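Local coordinates for class I SAM-dependent methyltransferase (Silicibacter pomeroyi DSS-3, PDB 3CVO), which is of unknown function but, as a class I methyltransferase homologue with a Rossmann fold, probably uses S-adenosylmethionine to methylate an unidentified substrate, at residues A[132-137]-A[159-164]; A[126-131]-A[148-153]; A[163-168]-A[178-183]. One frame throughout, in Å; residues are numbered along the deposited sequence.

Interaction 1. Residues A[132-137]-A[159-164]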
loop_
_atom_site.group_PDB
_atom_site.type_symbol
_atom_site.label_atom_id
_atom_site.label_comp_id
_atom_site.label_asym_id
_atom_site.label_seq_id
_atom_site.Cartn_x
_atom_site.Cartn_y
_atom_site.Cartn_z
ATOM N N PHE A 132 0.788 8.516 11.897
ATOM C CA PHE A 132 1.282 8.095 10.585
ATOM C C PHE A 132 1.909 9.240 9.831
ATOM O O PHE A 132 1.634 9.391 8.627
ATOM C CB PHE A 132 0.189 7.533 9.698
ATOM C CG PHE A 132 -0.615 6.450 10.341
ATOM C CD1 PHE A 132 -0.209 5.132 10.272
ATOM C CD2 PHE A 132 -1.767 6.756 11.026
ATOM C CE1 PHE A 132 -0.952 4.105 10.900
ATOM C CE2 PHE A 132 -2.527 5.739 11.654
ATOM C CZ PHE A 132 -2.098 4.403 11.572
ATOM N N ARG A 133 2.771 10.006 10.484
ATOM C CA ARG A 133 3.224 11.297 9.886
ATOM C C ARG A 133 3.888 11.122 8.513
ATOM O O ARG A 133 3.595 11.835 7.546
ATOM C CB ARG A 133 4.138 12.072 10.816
ATOM C CG ARG A 133 3.384 12.575 12.020
ATOM C CD ARG A 133 4.083 13.649 12.797
ATOM N NE ARG A 133 3.250 13.984 13.929
ATOM C CZ ARG A 133 3.450 14.979 14.785
ATOM N NH1 ARG A 133 4.470 15.828 14.666
ATOM N NH2 ARG A 133 2.585 15.118 15.766
ATOM N N VAL A 134 4.833 10.196 8.435
ATOM C CA VAL A 134 5.459 9.903 7.124
ATOM C C VAL A 134 4.429 9.484 6.072
ATOM O O VAL A 134 4.435 9.978 4.939
ATOM C CB VAL A 134 6.657 8.922 7.221
ATOM C CG1 VAL A 134 7.155 8.555 5.780
ATOM C CG2 VAL A 134 7.752 9.555 8.056
ATOM N N GLY A 135 3.487 8.657 6.479
ATOM C CA GLY A 135 2.446 8.159 5.595
ATOM C C GLY A 135 1.564 9.279 5.052
ATOM O O GLY A 135 1.189 9.276 3.898
ATOM N N CYS A 136 1.255 10.238 5.914
ATOM C CA CYS A 136 0.389 11.366 5.564
ATOM C C CYS A 136 1.133 12.283 4.585
ATOM O O CYS A 136 0.558 12.836 3.629
ATOM C CB CYS A 136 0.007 12.170 6.773
ATOM S SG CYS A 136 -1.056 11.306 7.972
ATOM N N ALA A 137 2.422 12.422 4.812
ATOM C CA ALA A 137 3.225 13.275 3.948
ATOM C C ALA A 137 3.289 12.714 2.523
ATOM O O ALA A 137 3.112 13.434 1.504
ATOM C CB ALA A 137 4.651 13.505 4.532
ATOM N N ARG A 159 14.584 10.099 12.348
ATOM C CA ARG A 159 15.466 9.972 11.175
ATOM C C ARG A 159 14.815 9.083 10.132
ATOM O O ARG A 159 15.307 8.930 9.018
ATOM C CB ARG A 159 16.806 9.364 11.578
ATOM N N TRP A 160 13.708 8.481 10.556
ATOM C CA TRP A 160 12.877 7.567 9.732
ATOM C C TRP A 160 12.050 8.498 8.877
ATOM O O TRP A 160 11.466 8.126 7.846
ATOM C CB TRP A 160 12.011 6.630 10.618
ATOM C CG TRP A 160 10.508 6.515 10.300
ATOM C CD1 TRP A 160 9.506 7.343 10.754
ATOM C CD2 TRP A 160 9.845 5.492 9.512
ATOM N NE1 TRP A 160 8.275 6.911 10.290
ATOM C CE2 TRP A 160 8.453 5.785 9.523
ATOM C CE3 TRP A 160 10.287 4.372 8.797
ATOM C CZ2 TRP A 160 7.507 4.990 8.848
ATOM C CZ3 TRP A 160 9.331 3.580 8.124
ATOM C CH2 TRP A 160 7.967 3.893 8.166
ATOM N N GLN A 161 12.076 9.747 9.320
ATOM C CA GLN A 161 11.220 10.761 8.759
ATOM C C GLN A 161 11.865 11.287 7.470
ATOM O O GLN A 161 11.169 11.721 6.555
ATOM C CB GLN A 161 10.863 11.855 9.797
ATOM C CG GLN A 161 9.832 11.256 10.773
ATOM C CD GLN A 161 9.313 12.189 11.849
ATOM O OE1 GLN A 161 9.891 13.247 12.113
ATOM N NE2 GLN A 161 8.210 11.773 12.509
ATOM N N HIS A 162 13.183 11.219 7.364
ATOM C CA HIS A 162 13.811 12.031 6.343
ATOM C C HIS A 162 13.709 11.416 4.924
ATOM O O HIS A 162 14.121 12.040 3.953
ATOM C CB HIS A 162 15.202 12.409 6.777
ATOM C CG HIS A 162 15.207 13.403 7.900
ATOM N ND1 HIS A 162 15.096 13.033 9.228
ATOM C CD2 HIS A 162 15.275 14.755 7.893
ATOM C CE1 HIS A 162 15.105 14.113 9.988
ATOM N NE2 HIS A 162 15.216 15.169 9.205
ATOM N N GLN A 163 13.063 10.230 4.872
ATOM C CA GLN A 163 12.656 9.435 3.629
ATOM C C GLN A 163 11.472 10.172 2.893
ATOM O O GLN A 163 11.053 9.901 1.769
ATOM C CB GLN A 163 12.205 8.001 4.019
ATOM C CG GLN A 163 10.718 7.851 4.406
ATOM C CD GLN A 163 10.302 6.445 4.924
ATOM O OE1 GLN A 163 9.808 5.594 4.163
ATOM N NE2 GLN A 163 10.494 6.217 6.218
ATOM N N VAL A 164 10.970 11.138 3.620
ATOM C CA VAL A 164 10.002 12.138 3.156
ATOM C C VAL A 164 10.620 12.966 2.003
ATOM O O VAL A 164 9.953 13.330 1.045
ATOM C CB VAL A 164 9.644 13.078 4.402
ATOM C CG1 VAL A 164 8.824 14.256 4.035
ATOM C CG2 VAL A 164 8.947 12.235 5.501
HETATM O O HOH W 1 5.691 8.407 10.784
#

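Interaction 2. Residues A[126-131]-A[148-153]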
loop_
_atom_site.group_PDB
_atom_site.type_symbol
_atom_site.label_atom_id
_atom_site.label_comp_id
_atom_site.label_asym_id
_atom_site.label_seq_id
_atom_site.Cartn_x
_atom_site.Cartn_y
_atom_site.Cartn_z
ATOM N N VAL A 126 -1.268 21.662 3.705
ATOM C CA VAL A 126 -1.453 20.453 4.523
ATOM C C VAL A 126 -0.558 20.515 5.737
ATOM O O VAL A 126 0.660 20.769 5.665
ATOM C CB VAL A 126 -1.138 19.142 3.736
ATOM C CG1 VAL A 126 -1.269 17.862 4.637
ATOM C CG2 VAL A 126 -2.032 19.058 2.482
ATOM N N LEU A 127 -1.175 20.262 6.874
ATOM C CA LEU A 127 -0.427 20.131 8.121
ATOM C C LEU A 127 -0.371 18.685 8.593
ATOM O O LEU A 127 -1.382 18.034 8.748
ATOM C CB LEU A 127 -1.086 20.961 9.228
ATOM C CG LEU A 127 -0.477 20.773 10.627
ATOM C CD1 LEU A 127 0.998 21.284 10.669
ATOM C CD2 LEU A 127 -1.319 21.441 11.739
ATOM N N VAL A 128 0.856 18.214 8.766
ATOM C CA VAL A 128 1.131 16.874 9.269
ATOM C C VAL A 128 1.480 16.981 10.767
ATOM O O VAL A 128 2.584 17.394 11.165
ATOM C CB VAL A 128 2.195 16.126 8.424
ATOM C CG1 VAL A 128 2.610 14.803 9.091
ATOM C CG2 VAL A 128 1.672 15.880 6.990
ATOM N N ASP A 129 0.506 16.698 11.617
ATOM C CA ASP A 129 0.720 16.886 13.042
ATOM C C ASP A 129 -0.065 15.858 13.861
ATOM O O ASP A 129 -0.496 16.147 14.946
ATOM C CB ASP A 129 0.357 18.354 13.425
ATOM C CG ASP A 129 0.736 18.729 14.835
ATOM O OD1 ASP A 129 1.735 18.205 15.334
ATOM O OD2 ASP A 129 0.052 19.602 15.416
ATOM N N GLY A 130 -0.249 14.666 13.308
ATOM C CA GLY A 130 -0.986 13.614 14.012
ATOM C C GLY A 130 -0.233 12.309 13.994
ATOM O O GLY A 130 0.931 12.257 14.313
ATOM N N ARG A 131 -0.919 11.262 13.561
ATOM C CA ARG A 131 -0.327 9.928 13.507
ATOM C C ARG A 131 0.104 9.619 12.069
ATOM O O ARG A 131 -0.201 10.356 11.154
ATOM C CB ARG A 131 -1.320 8.877 13.965
ATOM C CG ARG A 131 -1.799 9.041 15.428
ATOM C CD ARG A 131 -0.709 8.661 16.407
ATOM N NE ARG A 131 0.052 9.834 16.787
ATOM C CZ ARG A 131 1.369 9.877 16.862
ATOM N NH1 ARG A 131 2.087 8.814 16.547
ATOM N NH2 ARG A 131 1.966 10.997 17.236
ATOM N N VAL A 148 1.236 22.043 -3.436
ATOM C CA VAL A 148 0.837 22.511 -2.096
ATOM C C VAL A 148 2.028 22.815 -1.190
ATOM O O VAL A 148 3.186 22.418 -1.442
ATOM C CB VAL A 148 -0.107 21.519 -1.392
ATOM C CG1 VAL A 148 -1.296 21.183 -2.277
ATOM C CG2 VAL A 148 0.620 20.253 -0.956
ATOM N N THR A 149 1.731 23.580 -0.144
ATOM C CA THR A 149 2.619 23.679 1.008
ATOM C C THR A 149 2.233 22.621 2.001
ATOM O O THR A 149 1.060 22.432 2.317
ATOM C CB THR A 149 2.524 25.059 1.696
ATOM O OG1 THR A 149 2.940 26.045 0.768
ATOM C CG2 THR A 149 3.408 25.124 2.963
ATOM N N LEU A 150 3.247 21.897 2.447
ATOM C CA LEU A 150 3.101 20.916 3.538
ATOM C C LEU A 150 3.960 21.325 4.702
ATOM O O LEU A 150 5.139 21.624 4.589
ATOM C CB LEU A 150 3.398 19.474 3.062
ATOM C CG LEU A 150 3.072 18.420 4.133
ATOM C CD1 LEU A 150 2.448 17.165 3.493
ATOM C CD2 LEU A 150 4.252 18.036 4.991
ATOM N N LEU A 151 3.326 21.412 5.860
ATOM C CA LEU A 151 4.011 21.730 7.104
ATOM C C LEU A 151 4.061 20.460 7.948
ATOM O O LEU A 151 3.043 19.820 8.210
ATOM C CB LEU A 151 3.269 22.830 7.870
ATOM C CG LEU A 151 2.964 24.153 7.159
ATOM C CD1 LEU A 151 2.115 25.081 8.027
ATOM C CD2 LEU A 151 4.273 24.822 6.649
ATOM N N PHE A 152 5.255 20.065 8.319
ATOM C CA PHE A 152 5.452 18.802 9.027
ATOM C C PHE A 152 6.039 19.179 10.398
ATOM O O PHE A 152 7.201 19.579 10.526
ATOM C CB PHE A 152 6.395 17.937 8.204
ATOM C CG PHE A 152 6.508 16.469 8.612
ATOM C CD1 PHE A 152 6.645 16.091 9.918
ATOM C CD2 PHE A 152 6.525 15.470 7.639
ATOM C CE1 PHE A 152 6.809 14.761 10.276
ATOM C CE2 PHE A 152 6.688 14.138 7.980
ATOM C CZ PHE A 152 6.821 13.786 9.314
ATOM N N ASP A 153 5.225 19.039 11.430
ATOM C CA ASP A 153 5.672 19.402 12.771
ATOM C C ASP A 153 6.540 18.320 13.419
ATOM O O ASP A 153 6.376 17.127 13.154
ATOM C CB ASP A 153 4.507 19.730 13.676
ATOM C CG ASP A 153 4.912 20.622 14.845
ATOM O OD1 ASP A 153 6.013 21.266 14.841
ATOM O OD2 ASP A 153 4.100 20.692 15.783
#

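Interaction 3. Residues A[163-168]-A[178-183]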
loop_
_atom_site.group_PDB
_atom_site.type_symbol
_atom_site.label_atom_id
_atom_site.label_comp_id
_atom_site.label_asym_id
_atom_site.label_seq_id
_atom_site.Cartn_x
_atom_site.Cartn_y
_atom_site.Cartn_z
ATOM N N GLN A 163 13.063 10.230 4.872
ATOM C CA GLN A 163 12.656 9.435 3.629
ATOM C C GLN A 163 11.472 10.172 2.893
ATOM O O GLN A 163 11.053 9.901 1.769
ATOM C CB GLN A 163 12.205 8.001 4.019
ATOM C CG GLN A 163 10.718 7.851 4.406
ATOM C CD GLN A 163 10.302 6.445 4.924
ATOM O OE1 GLN A 163 9.808 5.594 4.163
ATOM N NE2 GLN A 163 10.494 6.217 6.218
ATOM N N VAL A 164 10.970 11.138 3.620
ATOM C CA VAL A 164 10.002 12.138 3.156
ATOM C C VAL A 164 10.620 12.966 2.003
ATOM O O VAL A 164 9.953 13.330 1.045
ATOM C CB VAL A 164 9.644 13.078 4.402
ATOM C CG1 VAL A 164 8.824 14.256 4.035
ATOM C CG2 VAL A 164 8.947 12.235 5.501
ATOM N N GLU A 165 11.898 13.288 2.125
ATOM C CA GLU A 165 12.497 14.294 1.240
ATOM C C GLU A 165 12.619 13.748 -0.188
ATOM O O GLU A 165 12.624 14.498 -1.180
ATOM C CB GLU A 165 13.835 14.785 1.803
ATOM C CG GLU A 165 13.630 15.455 3.105
ATOM C CD GLU A 165 14.894 16.009 3.738
ATOM O OE1 GLU A 165 15.901 16.160 3.044
ATOM O OE2 GLU A 165 14.854 16.302 4.946
ATOM N N GLU A 166 12.641 12.431 -0.287
ATOM C CA GLU A 166 12.751 11.803 -1.616
ATOM C C GLU A 166 11.615 12.281 -2.506
ATOM O O GLU A 166 11.775 12.504 -3.730
ATOM C CB GLU A 166 12.702 10.283 -1.552
ATOM C CG GLU A 166 12.767 9.697 -2.953
ATOM C CD GLU A 166 12.751 8.186 -3.050
ATOM O OE1 GLU A 166 12.642 7.507 -2.003
ATOM O OE2 GLU A 166 12.839 7.696 -4.218
ATOM N N PHE A 167 10.452 12.447 -1.890
ATOM C CA PHE A 167 9.242 12.827 -2.633
ATOM C C PHE A 167 8.749 14.257 -2.419
ATOM O O PHE A 167 8.075 14.819 -3.287
ATOM C CB PHE A 167 8.132 11.834 -2.357
ATOM C CG PHE A 167 8.466 10.446 -2.824
ATOM C CD1 PHE A 167 8.531 10.159 -4.184
ATOM C CD2 PHE A 167 8.733 9.450 -1.921
ATOM C CE1 PHE A 167 8.872 8.898 -4.642
ATOM C CE2 PHE A 167 9.034 8.175 -2.346
ATOM C CZ PHE A 167 9.099 7.883 -3.719
ATOM N N LEU A 168 9.064 14.838 -1.267
ATOM C CA LEU A 168 8.577 16.171 -0.902
ATOM C C LEU A 168 9.612 17.250 -1.205
ATOM O O LEU A 168 9.324 18.457 -1.231
ATOM C CB LEU A 168 8.139 16.210 0.594
ATOM C CG LEU A 168 6.693 15.736 0.758
ATOM C CD1 LEU A 168 6.533 14.214 0.527
ATOM C CD2 LEU A 168 6.196 16.116 2.185
ATOM N N ALA A 178 9.035 21.746 9.575
ATOM C CA ALA A 178 9.468 21.652 8.176
ATOM C C ALA A 178 8.364 22.126 7.253
ATOM O O ALA A 178 7.226 21.669 7.307
ATOM C CB ALA A 178 9.874 20.200 7.818
ATOM N N ALA A 179 8.720 23.078 6.413
ATOM C CA ALA A 179 7.865 23.572 5.350
ATOM C C ALA A 179 8.375 23.078 3.998
ATOM O O ALA A 179 9.521 23.327 3.592
ATOM C CB ALA A 179 7.818 25.104 5.372
ATOM N N PHE A 180 7.513 22.322 3.327
ATOM C CA PHE A 180 7.778 21.742 2.014
ATOM C C PHE A 180 6.908 22.349 0.925
ATOM O O PHE A 180 5.732 22.636 1.125
ATOM C CB PHE A 180 7.476 20.251 2.012
ATOM C CG PHE A 180 8.325 19.425 2.938
ATOM C CD1 PHE A 180 7.910 19.161 4.251
ATOM C CD2 PHE A 180 9.508 18.868 2.475
ATOM C CE1 PHE A 180 8.686 18.355 5.074
ATOM C CE2 PHE A 180 10.269 18.065 3.272
ATOM C CZ PHE A 180 9.868 17.802 4.571
ATOM N N GLN A 181 7.520 22.573 -0.232
ATOM C CA GLN A 181 6.791 22.919 -1.417
ATOM C C GLN A 181 6.629 21.625 -2.240
ATOM O O GLN A 181 7.560 21.176 -2.878
ATOM C CB GLN A 181 7.543 23.978 -2.222
ATOM C CG GLN A 181 6.601 24.707 -3.159
ATOM C CD GLN A 181 5.413 25.332 -2.416
ATOM O OE1 GLN A 181 5.559 25.817 -1.277
ATOM N NE2 GLN A 181 4.225 25.301 -3.044
ATOM N N VAL A 182 5.439 21.056 -2.200
ATOM C CA VAL A 182 5.174 19.718 -2.754
ATOM C C VAL A 182 4.521 19.781 -4.113
ATOM O O VAL A 182 3.542 20.494 -4.334
ATOM C CB VAL A 182 4.298 18.871 -1.771
ATOM C CG1 VAL A 182 4.230 17.380 -2.228
ATOM C CG2 VAL A 182 4.850 18.951 -0.386
ATOM N N GLU A 183 5.074 19.013 -5.038
ATOM C CA GLU A 183 4.565 18.956 -6.385
ATOM C C GLU A 183 4.042 17.566 -6.645
ATOM O O GLU A 183 4.518 16.588 -6.038
ATOM C CB GLU A 183 5.680 19.213 -7.370
ATOM C CG GLU A 183 6.541 20.395 -7.046
ATOM C CD GLU A 183 6.369 21.503 -8.023
ATOM O OE1 GLU A 183 5.789 21.242 -9.095
ATOM O OE2 GLU A 183 6.816 22.632 -7.734
HETATM O O HOH W 2 7.372 17.210 -4.563
HETATM O O HOH W 3 10.114 20.977 -0.589
#

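Interaction 1. Residues A[132-137]-A[159-164]
Val-134 carries most of the apolar contact, its two methyls parting the work between them. CG2, anti to the carbonyl carbon, reaches Trp-160 at an oblique angle, 3.5 Å from the indole NE1, and also packs on the aliphatic chain of Gln-161, with CG 3.8 Å away. CG1, set anti to the backbone N (chi1 174°), turns instead to Gln-163 and lies 3.9 Å from its CG, the two side chains crossing at about a right angle. One helical turn on, Ala-137 CB adds a looser touch to Val-164 CG1 at 4.3 Å.

These residues open helix 133-143, the connection in the right-handed beta-alpha-beta crossover between strands 125-128 and 148-152 of the Rossmann-like sheet, and the loop after strand 148-152 lies against its first turns. Helix 192-199 closes round the same spot, where Thr-198 touches Val-134, Trp-160 and Gln-163.

The polar link across the contact runs through one water. With Phe-132 as N-cap, the amide of Val-134 belongs to the first turn and has no carbonyl of its own helix to bind; its N gives to the water at 3.1 Å, and Trp-160 NE1 gives to it at 3.0 Å in the plane of the indole.

Within the loop, Gln-163 NE2 donates to Trp-160 O at 2.7 Å and nearly straight (176°), arriving in the carbonyl plane. That amide nitrogen also stands over one indole face, toward its rim.

Interaction 2. Residues A[126-131]-A[148-153]
Leu-150 and Val-126 face each other as partners in a parallel strand pair, and the side chain of Leu-150 shows how such a pair fills the space above it. Its CB is near Val-126 O, and CG comes 3.7 Å from the same oxygen. CG sits anti to the backbone N (chi1 -172°), which lays the branch along this face beside the valines. CD1 touches two of them, 4.0 Å from Val-126 CG1 and 3.8 Å from Val-128 CG2, and CD2, the other branch, touches the same Val-128 CG2. The remaining methyl of Val-128, CG1, stands almost exactly over the centre of the Phe-152 ring, 4.1 Å from the centroid and 3° off the normal, a CH-pi contact. This face is covered by helix 133-143; on the other, Leu-127 CD1 packs on Leu-151 CB beneath helix 18-30.

Between the two faces runs the backbone pairing. Val-126 and Val-128 each use both N and O on strand 148-152: Val-126 N gives to Thr-149 O and its O takes Leu-151 N at 2.7 Å; Val-128 N gives to Leu-151 O at 2.8 Å, nearly straight, and its O takes Asp-153 N. The pair forms the two strands of a beta-alpha-beta unit in the Rossmann-like sheet.

At the C-terminal ends of the strands the chemistry changes. Asp-129 and Asp-153 lie side by side, OD1 of the first 3.5 Å from OD2 of the second, with their planes 63° apart. Two carboxylates this close probably repel; the salt bridge of Asp-153 OD1 with Arg-176, and less so the long, weak ion pair of Asp-129 with Arg-133, is likely to offset this.

Interaction 3. Residues A[163-168]-A[178-183]
Val-164 O is gripped by two backbone amides, Leu-168 N at 2.9 Å and Phe-167 N at 3.1 Å, and this turn brings Val-164 and Leu-168 to the same side, against Phe-180. Leu-168 lies over the ring: CD2 sits above one face, toward the rim, in a CH-pi contact, while CB presses on CD2 of Phe-180 at 3.5 Å. Val-164 CG1 approaches the far end of the ring, neither over its face nor at its edge, 3.7 Å from Phe-180 CZ, and Glu-165 CG lies at the ring edge. The ring reaches this place because its CG is anti to the carbonyl carbon (chi1 -63°). An alanine in place of Phe-180 is likely to leave Leu-168 and Val-164 facing a gap where the ring had been packed. Farther along the strand, Leu-168 CG meets Val-182 CG2 at 3.9 Å.

No direct hydrogen bond crosses; two waters stand in. One lies 2.7 Å from Leu-168 O and accepts from Gln-181 N; the other lies 2.8 Å from Phe-167 O and accepts from Glu-183 N.

The contact lays helix 165-168 over strand 177-182, the antiparallel neighbour of strand 148-152. Leu-168 also touches Leu-150 of that strand and Ala-137 and Ala-141 of helix 133-143, and Tyr-155 meets the Phe-180 ring edge-to-face.

Overall arrangement
Interaction 2 lies deepest, near the chain's centre, and is the one built on direct backbone hydrogen bonds between strands; interactions 1 and 3 sit farther out, join helix or loop to other elements, and are bridged by water, backbone to indole in interaction 1 and backbone to backbone in interaction 3. Helix 133-143, which connects the two strands of interaction 2, supplies one side of interaction 1, and Arg-133 makes a weak hydrogen bond to Asp-153 O and packs on Phe-152. Interactions 1 and 3 share Gln-163 and Val-164, so one segment covers both helix and strand. Strand 177-182 of interaction 3 is the antiparallel neighbour of strand 148-152, probably bonded to it at Phe-152 N and Ala-178 O.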